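Local atomic coordinates of probable antibiotics synthesis protein (Thermus thermophilus, PDB entry 1V70), a protein that is of unknown function but belongs to the cupin family, probably binds a metal ion and may take part in antibiotic synthesis. Residues A[46-60]-A[91-105]. Numbering follows the deposited sequence. Where two conformers were deposited one is given.
Sequences HEGSDKVYYALEGEV and SASPALLLVVTAPRP
Strands 50-55 and 95-102 run antiparallel, their axes 4.6 Å apart at the closest point, with paired backbone hydrogen bonds joining Asp50 to Ala102, Val52 to Val100 and Tyr54 to Leu98. At Leu56 the register slips by one in a classic beta bulge: Leu96 O accepts from both Leu56 N (2.9 Å) and Glu57 N (3.2 Å), the latter in the carbonyl plane on a lone pair. Here the chain turns a corner, and Leu56 points toward 95-102, its CD1 packing on Leu96 CG at 4.0 Å and on Leu98 CB. On the face of Lys51, Tyr53 and Ala55, the Tyr53 ring lies alongside Val99, its CD1 3.9 Å from Val99 CG2, while Lys51 sets CG and CD against Val99 CG1. The lysine chain bends at its third torsion (chi3 -65°), which carries CE past Thr101 OG1 to the edge of the His46 ring. These strands are neighbours in one of two antiparallel sheets facing each other in the cupin beta-barrel; on the inward face Tyr53 and Leu97 touch Val87, as does Val60, which starts a strand of the second sheet. His44, His46 and His85 match the cupin histidine ligands, but Lys51 replaces the usual glutamate, its NZ hydrogen-bonded to His85 NE2; a metal site here remains an inference. Val60 and Leu97 meet tip to tip, and Val60 CG1 presses on Ala95 CB at a tight 3.5 Å. The opposite face, with Val52 and Tyr54, packs on Tyr30 of the second subunit; Asp50 OD2 forms a salt bridge to Arg27 and a hydrogen bond to Ser25 of that subunit, while OD1 accepts from Ala81 N. Beyond the sheet, Ser49 OG donates to Pro103 O (2.7 Å) from 40° above the carbonyl plane, and Pro105 CG rests 3.7 Å from His46 CE1. At the other end, one water ties Glu59 N to Ser91 OG and Pro94 O; Ser91 OG also bonds Asn89 OD1 and accepts from Ser93 N, an ST turn.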
ATOM      1  N   HIS A  46      13.212   7.114  11.230  1.00 17.21           N
ATOM      2  CA  HIS A  46      13.811   7.187   9.903  1.00 19.75           C
ATOM      3  C   HIS A  46      14.061   8.669   9.679  1.00 21.34           C
ATOM      4  O   HIS A  46      13.119   9.461   9.649  1.00 22.61           O
ATOM      5  CB  HIS A  46      12.856   6.673   8.824  1.00 20.63           C
ATOM      6  CG  HIS A  46      12.710   5.185   8.798  1.00 24.01           C
ATOM      7  ND1 HIS A  46      13.787   4.333   8.680  1.00 25.27           N
ATOM      8  CD2 HIS A  46      11.610   4.396   8.846  1.00 25.63           C
ATOM      9  CE1 HIS A  46      13.357   3.084   8.657  1.00 25.83           C
ATOM     10  NE2 HIS A  46      12.041   3.095   8.755  1.00 26.51           N
ATOM     11  N   GLU A  47      15.327   9.044   9.528  1.00 22.36           N
ATOM     12  CA  GLU A  47      15.692  10.440   9.327  1.00 23.74           C
ATOM     13  C   GLU A  47      15.011  11.111   8.138  1.00 23.19           C
ATOM     14  O   GLU A  47      14.574  12.259   8.238  1.00 24.87           O
ATOM     15  CB  GLU A  47      17.212  10.568   9.178  1.00 25.36           C
ATOM     16  CG  GLU A  47      17.796   9.779   8.014  1.00 25.97           C
ATOM     17  N   GLY A  48      14.914  10.406   7.015  1.00 21.19           N
ATOM     18  CA  GLY A  48      14.302  11.012   5.846  1.00 20.54           C
ATOM     19  C   GLY A  48      13.338  10.152   5.054  1.00 19.72           C
ATOM     20  O   GLY A  48      13.223  10.310   3.841  1.00 20.85           O
ATOM     21  N   SER A  49      12.642   9.245   5.729  1.00 17.69           N
ATOM     22  CA  SER A  49      11.681   8.382   5.050  1.00 16.52           C
ATOM     23  C   SER A  49      10.344   8.377   5.772  1.00 16.10           C
ATOM     24  O   SER A  49      10.298   8.383   7.000  1.00 16.64           O
ATOM     25  CB  SER A  49      12.199   6.942   4.976  1.00 16.87           C
ATOM     26  OG  SER A  49      13.371   6.837   4.187  1.00 17.92           O
ATOM     27  N   ASP A  50       9.258   8.385   5.004  1.00 15.00           N
ATOM     28  CA  ASP A  50       7.923   8.321   5.582  1.00 14.19           C
ATOM     29  C   ASP A  50       7.511   6.859   5.484  1.00 13.54           C
ATOM     30  O   ASP A  50       7.976   6.136   4.604  1.00 13.68           O
ATOM     31  CB  ASP A  50       6.918   9.173   4.797  1.00 16.53           C
ATOM     32  CG  ASP A  50       7.170  10.662   4.934  1.00 18.50           C
ATOM     33  OD1 ASP A  50       7.629  11.101   6.005  1.00 19.47           O
ATOM     34  OD2 ASP A  50       6.888  11.398   3.968  1.00 23.75           O
ATOM     35  N   LYS A  51       6.647   6.419   6.390  1.00 12.50           N
ATOM     36  CA  LYS A  51       6.184   5.040   6.364  1.00 12.65           C
ATOM     37  C   LYS A  51       4.684   4.978   6.605  1.00 12.17           C
ATOM     38  O   LYS A  51       4.136   5.770   7.369  1.00 11.93           O
ATOM     39  CB  LYS A  51       6.915   4.206   7.425  1.00 14.31           C
ATOM     40  CG  LYS A  51       6.466   2.753   7.471  0.50 14.40           C
ATOM     41  CD  LYS A  51       7.103   1.999   8.625  0.50 17.12           C
ATOM     42  CE  LYS A  51       8.601   1.883   8.449  0.50 17.59           C
ATOM     43  NZ  LYS A  51       9.217   1.152   9.587  0.50 16.42           N
ATOM     44  N   VAL A  52       4.020   4.050   5.931  1.00 11.22           N
ATOM     45  CA  VAL A  52       2.588   3.859   6.111  1.00 10.62           C
ATOM     46  C   VAL A  52       2.306   2.381   6.354  1.00  9.46           C
ATOM     47  O   VAL A  52       2.775   1.517   5.605  1.00 10.26           O
ATOM     48  CB  VAL A  52       1.768   4.305   4.877  1.00 10.02           C
ATOM     49  CG1 VAL A  52       0.284   4.031   5.112  1.00 11.70           C
ATOM     50  CG2 VAL A  52       1.989   5.783   4.606  1.00 12.49           C
ATOM     51  N   TYR A  53       1.561   2.102   7.420  1.00  9.26           N
ATOM     52  CA  TYR A  53       1.161   0.742   7.778  1.00 10.06           C
ATOM     53  C   TYR A  53      -0.300   0.573   7.377  1.00  9.66           C
ATOM     54  O   TYR A  53      -1.125   1.438   7.679  1.00  9.88           O
ATOM     55  CB  TYR A  53       1.223   0.523   9.290  1.00 10.66           C
ATOM     56  CG  TYR A  53       2.585   0.615   9.930  1.00 11.33           C
ATOM     57  CD1 TYR A  53       3.491  -0.445   9.860  1.00 11.21           C
ATOM     58  CD2 TYR A  53       2.940   1.736  10.675  1.00 13.54           C
ATOM     59  CE1 TYR A  53       4.713  -0.391  10.526  1.00 11.75           C
ATOM     60  CE2 TYR A  53       4.157   1.801  11.342  1.00 14.40           C
ATOM     61  CZ  TYR A  53       5.034   0.736  11.268  1.00 13.34           C
ATOM     62  OH  TYR A  53       6.220   0.791  11.964  1.00 15.58           O
ATOM     63  N   TYR A  54      -0.625  -0.529   6.709  1.00  8.79           N
ATOM     64  CA  TYR A  54      -2.004  -0.822   6.319  1.00  9.17           C
ATOM     65  C   TYR A  54      -2.306  -2.242   6.795  1.00  8.90           C
ATOM     66  O   TYR A  54      -1.557  -3.174   6.495  1.00  8.83           O
ATOM     67  CB  TYR A  54      -2.183  -0.736   4.803  1.00  9.77           C
ATOM     68  CG  TYR A  54      -3.555  -1.186   4.338  1.00  9.72           C
ATOM     69  CD1 TYR A  54      -4.684  -0.399   4.562  1.00 11.28           C
ATOM     70  CD2 TYR A  54      -3.728  -2.417   3.705  1.00 12.30           C
ATOM     71  CE1 TYR A  54      -5.953  -0.828   4.167  1.00 11.85           C
ATOM     72  CE2 TYR A  54      -4.990  -2.855   3.307  1.00 13.34           C
ATOM     73  CZ  TYR A  54      -6.096  -2.055   3.541  1.00 12.13           C
ATOM     74  OH  TYR A  54      -7.345  -2.476   3.140  1.00 14.45           O
ATOM     75  N   ALA A  55      -3.387  -2.410   7.547  1.00  8.42           N
ATOM     76  CA  ALA A  55      -3.742  -3.733   8.059  1.00  8.96           C
ATOM     77  C   ALA A  55      -4.517  -4.580   7.050  1.00  9.94           C
ATOM     78  O   ALA A  55      -5.616  -4.213   6.628  1.00 10.77           O
ATOM     79  CB  ALA A  55      -4.544  -3.593   9.359  1.00 10.21           C
ATOM     80  N   LEU A  56      -3.930  -5.712   6.666  1.00 10.76           N
ATOM     81  CA  LEU A  56      -4.553  -6.637   5.723  1.00 11.39           C
ATOM     82  C   LEU A  56      -5.368  -7.680   6.484  1.00 12.59           C
ATOM     83  O   LEU A  56      -6.483  -8.024   6.087  1.00 14.26           O
ATOM     84  CB  LEU A  56      -3.485  -7.348   4.888  1.00 12.03           C
ATOM     85  CG  LEU A  56      -2.672  -6.486   3.919  1.00 11.98           C
ATOM     86  CD1 LEU A  56      -1.458  -7.272   3.443  1.00 13.88           C
ATOM     87  CD2 LEU A  56      -3.546  -6.060   2.746  1.00 15.32           C
ATOM     88  N   GLU A  57      -4.797  -8.184   7.575  1.00 13.43           N
ATOM     89  CA  GLU A  57      -5.415  -9.229   8.412  1.00 15.02           C
ATOM     90  C   GLU A  57      -5.042  -9.001   9.860  1.00 14.36           C
ATOM     91  O   GLU A  57      -3.930  -8.608  10.189  1.00 14.54           O
ATOM     92  CB  GLU A  57      -4.949 -10.639   8.005  1.00 18.67           C
ATOM     93  CG  GLU A  57      -5.187 -11.003   6.541  1.00 25.38           C
ATOM     94  CD  GLU A  57      -4.899 -12.483   6.323  1.00 29.57           C
ATOM     95  OE1 GLU A  57      -3.882 -12.954   6.811  1.00 32.65           O
ATOM     96  OE2 GLU A  57      -5.697 -13.142   5.666  1.00 33.13           O
ATOM     97  N   GLY A  58      -5.959  -9.304  10.772  1.00 14.23           N
ATOM     98  CA  GLY A  58      -5.666  -9.177  12.186  1.00 14.70           C
ATOM     99  C   GLY A  58      -5.635  -7.742  12.664  1.00 14.63           C
ATOM    100  O   GLY A  58      -6.007  -6.818  11.936  1.00 15.18           O
ATOM    101  N   GLU A  59      -5.191  -7.552  13.900  1.00 15.89           N
ATOM    102  CA  GLU A  59      -5.098  -6.199  14.419  1.00 16.54           C
ATOM    103  C   GLU A  59      -3.799  -6.018  15.196  1.00 15.61           C
ATOM    104  O   GLU A  59      -3.295  -6.929  15.841  1.00 16.57           O
ATOM    105  CB  GLU A  59      -6.322  -5.915  15.310  1.00 20.21           C
ATOM    106  CG  GLU A  59      -6.387  -6.800  16.562  1.00 25.89           C
ATOM    107  CD  GLU A  59      -7.674  -6.546  17.321  1.00 29.31           C
ATOM    108  OE1 GLU A  59      -7.690  -6.725  18.531  1.00 31.85           O
ATOM    109  OE2 GLU A  59      -8.671  -6.214  16.685  1.00 31.40           O
ATOM    110  N   VAL A  60      -3.248  -4.817  15.067  1.00 13.37           N
ATOM    111  CA  VAL A  60      -1.990  -4.484  15.715  1.00 12.60           C
ATOM    112  C   VAL A  60      -2.105  -3.127  16.381  1.00 12.12           C
ATOM    113  O   VAL A  60      -3.001  -2.339  16.068  1.00 12.30           O
ATOM    114  CB  VAL A  60      -0.822  -4.410  14.695  1.00 11.65           C
ATOM    115  CG1 VAL A  60      -0.588  -5.777  14.066  1.00 13.35           C
ATOM    116  CG2 VAL A  60      -1.132  -3.376  13.615  1.00 14.01           C
ATOM    117  N   SER A  91      -2.584  -9.017  20.167  1.00 18.64           N
ATOM    118  CA  SER A  91      -3.768  -9.864  20.077  1.00 18.59           C
ATOM    119  C   SER A  91      -3.381 -11.328  20.236  1.00 19.51           C
ATOM    120  O   SER A  91      -2.214 -11.650  20.452  1.00 20.81           O
ATOM    121  CB  SER A  91      -4.460  -9.677  18.726  1.00 17.35           C
ATOM    122  OG  SER A  91      -3.759 -10.360  17.696  1.00 16.65           O
ATOM    123  N   ALA A  92      -4.368 -12.211  20.121  1.00 20.75           N
ATOM    124  CA  ALA A  92      -4.128 -13.644  20.252  1.00 21.33           C
ATOM    125  C   ALA A  92      -4.132 -14.335  18.889  1.00 21.59           C
ATOM    126  O   ALA A  92      -4.202 -15.562  18.807  1.00 22.37           O
ATOM    127  CB  ALA A  92      -5.186 -14.266  21.159  1.00 22.32           C
ATOM    128  N   SER A  93      -4.054 -13.544  17.822  1.00 19.73           N
ATOM    129  CA  SER A  93      -4.053 -14.083  16.466  1.00 18.85           C
ATOM    130  C   SER A  93      -2.992 -13.398  15.611  1.00 16.89           C
ATOM    131  O   SER A  93      -2.527 -12.307  15.939  1.00 16.31           O
ATOM    132  CB  SER A  93      -5.425 -13.881  15.817  1.00 20.71           C
ATOM    133  OG  SER A  93      -6.443 -14.534  16.554  1.00 23.77           O
ATOM    134  N   PRO A  94      -2.591 -14.037  14.501  1.00 16.30           N
ATOM    135  CA  PRO A  94      -1.579 -13.424  13.638  1.00 15.43           C
ATOM    136  C   PRO A  94      -2.110 -12.153  12.979  1.00 14.03           C
ATOM    137  O   PRO A  94      -3.321 -11.925  12.919  1.00 14.89           O
ATOM    138  CB  PRO A  94      -1.292 -14.518  12.608  1.00 16.68           C
ATOM    139  CG  PRO A  94      -1.598 -15.788  13.357  1.00 17.78           C
ATOM    140  CD  PRO A  94      -2.871 -15.421  14.079  1.00 16.90           C
ATOM    141  N   ALA A  95      -1.195 -11.323  12.496  1.00 12.20           N
ATOM    142  CA  ALA A  95      -1.559 -10.092  11.811  1.00 11.12           C
ATOM    143  C   ALA A  95      -0.644  -9.937  10.605  1.00 11.37           C
ATOM    144  O   ALA A  95       0.525 -10.333  10.646  1.00 11.09           O
ATOM    145  CB  ALA A  95      -1.408  -8.893  12.747  1.00 12.22           C
ATOM    146  N   LEU A  96      -1.189  -9.374   9.531  1.00 11.03           N
ATOM    147  CA  LEU A  96      -0.443  -9.147   8.299  1.00 10.81           C
ATOM    148  C   LEU A  96      -0.639  -7.697   7.885  1.00  9.99           C
ATOM    149  O   LEU A  96      -1.768  -7.220   7.797  1.00 10.19           O
ATOM    150  CB  LEU A  96      -0.950 -10.057   7.178  1.00 11.40           C
ATOM    151  CG  LEU A  96      -0.092 -10.090   5.910  0.50 10.15           C
ATOM    152  CD1 LEU A  96       1.288 -10.650   6.235  0.50 11.18           C
ATOM    153  CD2 LEU A  96      -0.774 -10.947   4.858  0.50 11.99           C
ATOM    154  N   LEU A  97       0.466  -7.010   7.618  1.00  8.96           N
ATOM    155  CA  LEU A  97       0.420  -5.607   7.225  1.00  8.96           C
ATOM    156  C   LEU A  97       1.118  -5.374   5.901  1.00  8.86           C
ATOM    157  O   LEU A  97       2.073  -6.074   5.568  1.00  9.89           O
ATOM    158  CB  LEU A  97       1.131  -4.740   8.269  1.00  9.18           C
ATOM    159  CG  LEU A  97       0.824  -4.991   9.743  1.00 10.03           C
ATOM    160  CD1 LEU A  97       1.726  -4.118  10.599  1.00 10.75           C
ATOM    161  CD2 LEU A  97      -0.643  -4.711  10.015  1.00 10.81           C
ATOM    162  N   LEU A  98       0.623  -4.396   5.152  1.00  8.18           N
ATOM    163  CA  LEU A  98       1.241  -3.970   3.907  1.00  9.30           C
ATOM    164  C   LEU A  98       1.932  -2.693   4.387  1.00  8.58           C
ATOM    165  O   LEU A  98       1.275  -1.774   4.898  1.00  9.07           O
ATOM    166  CB  LEU A  98       0.186  -3.660   2.846  1.00 10.35           C
ATOM    167  CG  LEU A  98       0.713  -3.104   1.518  1.00 13.71           C
ATOM    168  CD1 LEU A  98       1.743  -4.046   0.916  1.00 17.25           C
ATOM    169  CD2 LEU A  98      -0.451  -2.906   0.563  1.00 18.03           C
ATOM    170  N   VAL A  99       3.252  -2.648   4.251  1.00 10.19           N
ATOM    171  CA  VAL A  99       4.037  -1.518   4.733  1.00 10.08           C
ATOM    172  C   VAL A  99       4.854  -0.875   3.627  1.00 10.28           C
ATOM    173  O   VAL A  99       5.606  -1.554   2.924  1.00 12.03           O
ATOM    174  CB  VAL A  99       4.995  -1.976   5.860  1.00 10.44           C
ATOM    175  CG1 VAL A  99       5.660  -0.774   6.515  1.00 12.10           C
ATOM    176  CG2 VAL A  99       4.233  -2.800   6.886  1.00 11.37           C
ATOM    177  N   VAL A 100       4.707   0.436   3.483  1.00 10.32           N
ATOM    178  CA  VAL A 100       5.430   1.179   2.462  1.00 11.32           C
ATOM    179  C   VAL A 100       6.327   2.221   3.112  1.00 11.33           C
ATOM    180  O   VAL A 100       5.887   2.980   3.978  1.00 11.85           O
ATOM    181  CB  VAL A 100       4.459   1.897   1.499  1.00 12.95           C
ATOM    182  CG1 VAL A 100       5.245   2.637   0.420  1.00 15.83           C
ATOM    183  CG2 VAL A 100       3.508   0.894   0.867  1.00 13.44           C
ATOM    184  N   THR A 101       7.587   2.247   2.693  1.00 11.86           N
ATOM    185  CA  THR A 101       8.561   3.199   3.216  1.00 13.33           C
ATOM    186  C   THR A 101       9.166   3.926   2.022  1.00 13.32           C
ATOM    187  O   THR A 101       9.583   3.292   1.053  1.00 14.04           O
ATOM    188  CB  THR A 101       9.689   2.484   3.984  1.00 13.70           C
ATOM    189  OG1 THR A 101       9.122   1.625   4.981  1.00 14.39           O
ATOM    190  CG2 THR A 101      10.599   3.502   4.660  1.00 15.06           C
ATOM    191  N   ALA A 102       9.209   5.253   2.088  1.00 13.62           N
ATOM    192  CA  ALA A 102       9.751   6.044   0.986  1.00 13.11           C
ATOM    193  C   ALA A 102      10.424   7.329   1.451  1.00 14.71           C
ATOM    194  O   ALA A 102       9.874   8.073   2.261  1.00 14.23           O
ATOM    195  CB  ALA A 102       8.641   6.375  -0.009  1.00 14.80           C
ATOM    196  N   PRO A 103      11.648   7.586   0.966  1.00 16.38           N
ATOM    197  CA  PRO A 103      12.362   6.703   0.037  1.00 17.08           C
ATOM    198  C   PRO A 103      12.958   5.527   0.809  1.00 18.16           C
ATOM    199  O   PRO A 103      12.751   5.407   2.019  1.00 17.55           O
ATOM    200  CB  PRO A 103      13.433   7.619  -0.551  1.00 19.56           C
ATOM    201  CG  PRO A 103      13.733   8.540   0.583  1.00 19.02           C
ATOM    202  CD  PRO A 103      12.358   8.867   1.123  1.00 16.92           C
ATOM    203  N   ARG A 104      13.682   4.653   0.119  1.00 19.90           N
ATOM    204  CA  ARG A 104      14.298   3.513   0.788  1.00 22.69           C
ATOM    205  C   ARG A 104      15.326   4.047   1.783  1.00 24.19           C
ATOM    206  O   ARG A 104      16.171   4.867   1.429  1.00 24.96           O
ATOM    207  CB  ARG A 104      14.976   2.598  -0.237  1.00 23.36           C
ATOM    208  CG  ARG A 104      15.655   1.374   0.365  1.00 25.69           C
ATOM    209  CD  ARG A 104      16.025   0.360  -0.710  1.00 28.05           C
ATOM    210  NE  ARG A 104      16.889   0.933  -1.736  1.00 31.33           N
ATOM    211  CZ  ARG A 104      17.269   0.293  -2.838  1.00 32.34           C
ATOM    212  NH1 ARG A 104      16.861  -0.949  -3.063  1.00 33.49           N
ATOM    213  NH2 ARG A 104      18.057   0.896  -3.719  1.00 33.23           N
ATOM    214  N   PRO A 105      15.251   3.603   3.049  1.00 25.21           N
ATOM    215  CA  PRO A 105      16.197   4.065   4.072  1.00 27.15           C
ATOM    216  C   PRO A 105      17.648   3.758   3.712  1.00 28.84           C
ATOM    217  O   PRO A 105      17.870   2.936   2.797  1.00 30.40           O
ATOM    218  CB  PRO A 105      15.744   3.313   5.321  1.00 27.01           C
ATOM    219  CG  PRO A 105      14.276   3.137   5.098  1.00 25.82           C
ATOM    220  CD  PRO A 105      14.221   2.737   3.646  1.00 25.14           C
ATOM    221  OXT PRO A 105      18.545   4.336   4.362  1.00 31.27           O
TER
HETATM  222  O   HOH W   1       0.991   0.657   3.545  1.00 10.06           O
HETATM  223  O   HOH W   2      -4.637 -10.264  15.030  1.00 17.49           O